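Local coordinates for protein blue-light receptor of the BLUF-family (Rhodobacter sphaeroides, PDB 2BYC) that probably senses blue light through a flavin bound in its BLUF domain and passes the signal on, at residues His49-Cys61 and Pro84-Arg96. Sequence-based numbering, arbitrary orientation.
With FMN (flavin mononucleotide), chain C.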
loop_
_atom_site.group_PDB
_atom_site.type_symbol
_atom_site.label_atom_id
_atom_site.label_comp_id
_atom_site.label_asym_id
_atom_site.label_seq_id
_atom_site.Cartn_x
_atom_site.Cartn_y
_atom_site.Cartn_z
ATOM N N HIS A 49 -7.825 -4.987 -8.402
ATOM C CA HIS A 49 -7.452 -3.627 -8.001
ATOM C C HIS A 49 -6.232 -3.796 -7.088
ATOM O O HIS A 49 -6.072 -4.853 -6.546
ATOM C CB HIS A 49 -8.557 -3.026 -7.173
ATOM C CG HIS A 49 -9.720 -2.588 -8.003
ATOM N ND1 HIS A 49 -9.607 -1.586 -8.950
ATOM C CD2 HIS A 49 -10.974 -3.073 -8.115
ATOM C CE1 HIS A 49 -10.770 -1.424 -9.555
ATOM N NE2 HIS A 49 -11.618 -2.310 -9.057
ATOM N N PHE A 50 -5.342 -2.814 -7.018
ATOM C CA PHE A 50 -4.349 -2.719 -5.890
ATOM C C PHE A 50 -4.815 -1.561 -5.083
ATOM O O PHE A 50 -5.377 -0.584 -5.627
ATOM C CB PHE A 50 -3.035 -2.248 -6.478
ATOM C CG PHE A 50 -2.267 -3.284 -7.240
ATOM C CD1 PHE A 50 -1.933 -3.090 -8.594
ATOM C CD2 PHE A 50 -1.849 -4.448 -6.637
ATOM C CE1 PHE A 50 -1.144 -4.059 -9.285
ATOM C CE2 PHE A 50 -1.106 -5.397 -7.331
ATOM C CZ PHE A 50 -0.744 -5.166 -8.670
ATOM N N VAL A 51 -4.617 -1.667 -3.770
ATOM C CA VAL A 51 -4.734 -0.510 -2.871
ATOM C C VAL A 51 -3.371 -0.481 -2.222
ATOM O O VAL A 51 -2.919 -1.460 -1.719
ATOM C CB VAL A 51 -5.904 -0.653 -1.862
ATOM C CG1 VAL A 51 -5.869 0.485 -0.888
ATOM C CG2 VAL A 51 -7.301 -0.582 -2.651
ATOM N N GLN A 52 -2.680 0.648 -2.356
ATOM C CA GLN A 52 -1.356 0.793 -1.761
ATOM C C GLN A 52 -1.313 1.956 -0.773
ATOM O O GLN A 52 -1.854 3.002 -1.048
ATOM C CB GLN A 52 -0.245 0.867 -2.829
ATOM C CG GLN A 52 1.074 0.746 -2.149
ATOM C CD GLN A 52 2.221 0.788 -3.106
ATOM O OE1 GLN A 52 2.186 1.445 -4.149
ATOM N NE2 GLN A 52 3.251 0.085 -2.754
ATOM N N THR A 53 -0.716 1.713 0.398
ATOM C CA THR A 53 -0.454 2.755 1.380
ATOM C C THR A 53 1.039 2.854 1.539
ATOM O O THR A 53 1.665 1.826 1.817
ATOM C CB THR A 53 -0.981 2.330 2.708
ATOM O OG1 THR A 53 -2.415 2.325 2.644
ATOM C CG2 THR A 53 -0.525 3.327 3.803
ATOM N N ILE A 54 1.608 4.039 1.345
ATOM C CA ILE A 54 3.064 4.213 1.583
ATOM C C ILE A 54 3.195 5.339 2.510
ATOM O O ILE A 54 2.388 6.291 2.452
ATOM C CB ILE A 54 3.812 4.631 0.280
ATOM C CG1 ILE A 54 3.108 5.844 -0.332
ATOM C CG2 ILE A 54 3.947 3.437 -0.689
ATOM C CD1 ILE A 54 3.671 6.344 -1.606
ATOM N N GLU A 55 4.152 5.244 3.418
ATOM C CA GLU A 55 4.253 6.307 4.441
ATOM C C GLU A 55 5.732 6.583 4.587
ATOM O O GLU A 55 6.550 5.723 4.414
ATOM C CB GLU A 55 3.671 5.896 5.751
ATOM C CG GLU A 55 4.171 4.588 6.222
ATOM C CD GLU A 55 3.345 4.045 7.359
ATOM O OE1 GLU A 55 2.266 4.582 7.604
ATOM O OE2 GLU A 55 3.793 3.085 8.006
ATOM N N GLY A 56 6.062 7.821 4.796
ATOM C CA GLY A 56 7.455 8.225 4.868
ATOM C C GLY A 56 7.536 9.725 4.707
ATOM O O GLY A 56 6.549 10.369 4.748
ATOM N N PRO A 57 8.739 10.286 4.544
ATOM C CA PRO A 57 8.932 11.741 4.284
ATOM C C PRO A 57 8.043 12.269 3.099
ATOM O O PRO A 57 8.019 11.676 1.984
ATOM C CB PRO A 57 10.417 11.862 3.916
ATOM C CG PRO A 57 11.116 10.509 4.378
ATOM C CD PRO A 57 9.994 9.496 4.718
ATOM N N ARG A 58 7.422 13.436 3.264
ATOM C CA ARG A 58 6.504 13.939 2.201
ATOM C C ARG A 58 7.172 13.862 0.813
ATOM O O ARG A 58 6.537 13.435 -0.201
ATOM C CB ARG A 58 6.043 15.383 2.480
ATOM C CG ARG A 58 5.221 15.958 1.317
ATOM C CD ARG A 58 3.847 16.571 1.831
ATOM N NE ARG A 58 4.223 17.316 2.958
ATOM C CZ ARG A 58 3.578 17.559 4.072
ATOM N NH1 ARG A 58 2.323 17.213 4.319
ATOM N NH2 ARG A 58 4.290 18.199 4.970
ATOM N N SER A 59 8.442 14.282 0.766
ATOM C CA SER A 59 9.190 14.355 -0.475
ATOM C C SER A 59 9.476 12.974 -1.043
ATOM O O SER A 59 9.401 12.791 -2.280
ATOM C CB SER A 59 10.512 15.060 -0.295
ATOM O OG SER A 59 11.232 14.330 0.704
ATOM N N ALA A 60 9.751 11.998 -0.184
ATOM C CA ALA A 60 9.937 10.596 -0.662
ATOM C C ALA A 60 8.623 9.991 -1.120
ATOM O O ALA A 60 8.612 9.236 -2.064
ATOM C CB ALA A 60 10.526 9.694 0.426
ATOM N N CYS A 61 7.518 10.255 -0.443
ATOM C CA CYS A 61 6.247 9.715 -0.967
ATOM C C CYS A 61 5.911 10.302 -2.321
ATOM O O CYS A 61 5.513 9.560 -3.226
ATOM C CB CYS A 61 5.100 9.867 0.043
ATOM S SG CYS A 61 5.328 8.821 1.461
ATOM N N PRO A 84 -0.841 13.935 6.642
ATOM C CA PRO A 84 0.260 14.007 7.560
ATOM C C PRO A 84 0.045 13.062 8.711
ATOM O O PRO A 84 -1.108 12.849 9.163
ATOM C CB PRO A 84 0.153 15.419 8.108
ATOM C CG PRO A 84 -0.469 16.208 7.041
ATOM C CD PRO A 84 -1.448 15.252 6.392
ATOM N N ILE A 85 1.135 12.496 9.202
ATOM C CA ILE A 85 1.045 11.596 10.335
ATOM C C ILE A 85 2.137 11.785 11.367
ATOM O O ILE A 85 3.218 12.094 11.017
ATOM C CB ILE A 85 1.081 10.120 9.869
ATOM C CG1 ILE A 85 2.264 9.840 8.902
ATOM C CG2 ILE A 85 -0.286 9.751 9.336
ATOM C CD1 ILE A 85 2.534 8.291 8.660
ATOM N N THR A 86 1.826 11.460 12.625
ATOM C CA THR A 86 2.721 11.505 13.820
ATOM C C THR A 86 3.707 10.341 13.760
ATOM O O THR A 86 4.935 10.515 13.902
ATOM C CB THR A 86 1.818 11.424 15.131
ATOM O OG1 THR A 86 1.162 12.686 15.337
ATOM C CG2 THR A 86 2.593 11.039 16.414
ATOM N N ALA A 87 3.175 9.153 13.474
ATOM C CA ALA A 87 3.987 7.936 13.569
ATOM C C ALA A 87 3.589 7.050 12.455
ATOM O O ALA A 87 2.452 7.064 12.119
ATOM C CB ALA A 87 3.664 7.265 14.854
ATOM N N ARG A 88 4.509 6.280 11.890
ATOM C CA ARG A 88 4.145 5.175 10.971
ATOM C C ARG A 88 3.102 4.179 11.498
ATOM O O ARG A 88 3.093 3.777 12.670
ATOM C CB ARG A 88 5.408 4.418 10.533
ATOM C CG ARG A 88 6.409 5.265 9.804
ATOM C CD ARG A 88 7.585 4.449 9.382
ATOM N NE ARG A 88 8.609 5.360 8.912
ATOM C CZ ARG A 88 8.855 5.628 7.642
ATOM N NH1 ARG A 88 8.146 5.049 6.690
ATOM N NH2 ARG A 88 9.814 6.451 7.332
ATOM N N ARG A 89 2.228 3.750 10.599
ATOM C CA ARG A 89 1.268 2.674 10.879
ATOM C C ARG A 89 1.908 1.287 10.629
ATOM O O ARG A 89 1.572 0.343 11.313
ATOM C CB ARG A 89 0.017 2.889 10.014
ATOM C CG ARG A 89 -0.403 4.388 9.895
ATOM C CD ARG A 89 -1.239 4.761 8.558
ATOM N NE ARG A 89 -1.996 6.056 8.716
ATOM C CZ ARG A 89 -3.048 6.163 9.509
ATOM N NH1 ARG A 89 -3.463 5.073 10.175
ATOM N NH2 ARG A 89 -3.675 7.334 9.671
ATOM N N PHE A 90 2.803 1.169 9.642
ATOM C CA PHE A 90 3.467 -0.090 9.302
ATOM C C PHE A 90 4.979 0.070 9.328
ATOM O O PHE A 90 5.655 -0.170 8.333
ATOM C CB PHE A 90 3.030 -0.589 7.882
ATOM C CG PHE A 90 1.583 -0.455 7.670
ATOM C CD1 PHE A 90 1.063 0.709 7.075
ATOM C CD2 PHE A 90 0.691 -1.404 8.240
ATOM C CE1 PHE A 90 -0.311 0.905 6.917
ATOM C CE2 PHE A 90 -0.705 -1.219 8.123
ATOM C CZ PHE A 90 -1.198 -0.059 7.445
ATOM N N PRO A 91 5.523 0.442 10.491
ATOM C CA PRO A 91 6.932 0.738 10.536
ATOM C C PRO A 91 7.820 -0.460 10.200
ATOM O O PRO A 91 8.978 -0.292 9.725
ATOM C CB PRO A 91 7.134 1.235 11.998
ATOM C CG PRO A 91 6.015 0.650 12.756
ATOM C CD PRO A 91 4.875 0.679 11.790
ATOM N N ASP A 92 7.307 -1.663 10.369
ATOM C CA ASP A 92 8.196 -2.778 10.259
ATOM C C ASP A 92 8.356 -3.237 8.821
ATOM O O ASP A 92 9.167 -4.119 8.555
ATOM C CB ASP A 92 7.745 -3.935 11.176
ATOM C CG ASP A 92 7.650 -3.516 12.634
ATOM O OD1 ASP A 92 8.427 -2.621 13.046
ATOM O OD2 ASP A 92 6.775 -4.058 13.366
ATOM N N TRP A 93 7.589 -2.666 7.900
ATOM C CA TRP A 93 7.492 -3.197 6.519
ATOM C C TRP A 93 7.731 -2.132 5.500
ATOM O O TRP A 93 6.977 -1.166 5.380
ATOM C CB TRP A 93 6.144 -3.836 6.226
ATOM C CG TRP A 93 5.684 -4.784 7.260
ATOM C CD1 TRP A 93 5.001 -4.488 8.408
ATOM C CD2 TRP A 93 5.893 -6.197 7.260
ATOM N NE1 TRP A 93 4.776 -5.640 9.116
ATOM C CE2 TRP A 93 5.297 -6.703 8.421
ATOM C CE3 TRP A 93 6.509 -7.085 6.373
ATOM C CZ2 TRP A 93 5.255 -8.052 8.710
ATOM C CZ3 TRP A 93 6.494 -8.466 6.684
ATOM C CH2 TRP A 93 5.873 -8.915 7.844
ATOM N N SER A 94 8.792 -2.375 4.762
ATOM C CA SER A 94 9.166 -1.690 3.561
ATOM C C SER A 94 8.028 -1.710 2.519
ATOM O O SER A 94 7.720 -0.688 1.974
ATOM C CB SER A 94 10.426 -2.379 3.022
ATOM O OG SER A 94 11.019 -1.622 1.998
ATOM N N MET A 95 7.434 -2.886 2.295
ATOM C CA MET A 95 6.169 -3.062 1.539
ATOM C C MET A 95 5.763 -4.458 1.991
ATOM O O MET A 95 6.533 -5.357 1.923
ATOM C CB MET A 95 6.402 -2.916 0.024
ATOM C CG MET A 95 5.156 -2.658 -0.863
ATOM S SD MET A 95 3.939 -1.797 0.094
ATOM C CE MET A 95 4.705 -0.170 0.358
ATOM N N ARG A 96 4.605 -4.610 2.588
ATOM C CA ARG A 96 4.129 -5.966 2.866
ATOM C C ARG A 96 3.024 -6.186 1.818
ATOM O O ARG A 96 2.229 -5.267 1.588
ATOM C CB ARG A 96 3.555 -6.104 4.259
ATOM C CG ARG A 96 3.394 -7.608 4.606
ATOM C CD ARG A 96 2.748 -7.726 5.904
ATOM N NE ARG A 96 2.479 -9.096 6.344
ATOM C CZ ARG A 96 1.669 -9.986 5.754
ATOM N NH1 ARG A 96 1.075 -9.721 4.591
ATOM N NH2 ARG A 96 1.481 -11.186 6.324
HETATM N N1 FMN C . 8.249 0.266 -6.457
HETATM C C2 FMN C . 8.831 0.651 -5.269
HETATM O O2 FMN C . 10.057 0.907 -5.227
HETATM N N3 FMN C . 8.105 0.752 -4.129
HETATM C C4 FMN C . 6.795 0.430 -4.204
HETATM O O4 FMN C . 6.128 0.572 -3.230
HETATM C C4A FMN C . 6.184 0.035 -5.398
HETATM N N5 FMN C . 4.836 -0.280 -5.423
HETATM C C5A FMN C . 4.192 -0.598 -6.628
HETATM C C6 FMN C . 2.844 -0.873 -6.667
HETATM C C7 FMN C . 2.182 -1.261 -7.842
HETATM C C7M FMN C . 0.655 -1.408 -7.877
HETATM C C8 FMN C . 2.921 -1.334 -9.004
HETATM C C8M FMN C . 2.281 -1.676 -10.340
HETATM C C9 FMN C . 4.284 -1.045 -8.985
HETATM C C9A FMN C . 4.929 -0.668 -7.768
HETATM N N10 FMN C . 6.314 -0.389 -7.725
HETATM C C10 FMN C . 6.917 -0.018 -6.529
HETATM C "C1'" FMN C . 7.228 -0.757 -8.844
HETATM C "C2'" FMN C . 7.740 0.590 -9.297
HETATM O "O2'" FMN C . 6.737 0.990 -10.186
HETATM C "C3'" FMN C . 9.130 0.599 -9.957
HETATM O "O3'" FMN C . 9.023 0.030 -11.223
HETATM C "C4'" FMN C . 10.253 -0.107 -9.214
HETATM O "O4'" FMN C . 10.662 0.563 -8.002
HETATM C "C5'" FMN C . 11.488 -0.162 -10.117
HETATM O "O5'" FMN C . 11.759 -1.405 -10.768
HETATM P P FMN C . 13.239 -1.470 -11.383
HETATM O O1P FMN C . 13.554 -2.863 -11.950
HETATM O O2P FMN C . 13.223 -0.429 -12.495
HETATM O O3P FMN C . 14.089 -1.081 -10.199
#
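Gln-52 meets Met-95 beside the flavin: its NE2 gives a weak hydrogen bond of 3.5 Å to Met-95 SD, nearly straight at 162°. The same NE2 also bonds FMN O4 at 3.0 Å and FMN N5 at 3.1 Å, both more bent, while OE1 is bonded to Tyr-10 OH, so the amide is held at both ends. With CG anti to the backbone N (chi1 -169°) and the chain extended beyond it, the amide reaches the flavin. Thr-53 turns its methyl CG2 to Phe-90 CE1, the two side chains crossing at about a right angle; its hydroxyl is bonded to Thr-9. The Met-95 chain, which comes from loop 84-96, is bent beyond CG, and this brings its CE within 3.8 Å of Ile-54 CG2 as well as close to the Gln-52 amide. In the ferredoxin-like BLUF fold the flavin sits between helices 19-37 and 58-69; strand 49-55 lies between strands 5-14 and 40-45, and loop 84-96 carries Met-95 to the pocket. Farther along the chain, Glu-55 grips the 84-96 loop with its carboxylate. OE2 receives Phe-90 N at 2.7 Å through its syn lone pair, and OE1 receives Arg-89 N at 3.1 Å, also from the syn side but 25° out of the plane. Thr-40 OG1 is a further partner of OE2, and Ile-85 CD1 packs on the Glu-55 CB. Arg-88 lies across this glutamate and carries NH1 to the Glu-55 carbonyl O in a weak, bent bond, with Gly-56 CA and Pro-57 CD beside the guanidinium; Thr-40 and Gly-38 O also hold it. Next, Pro-84 CG sits at the edge of the Arg-58 guanidinium, whose NH2 is bonded to Phe-1 O.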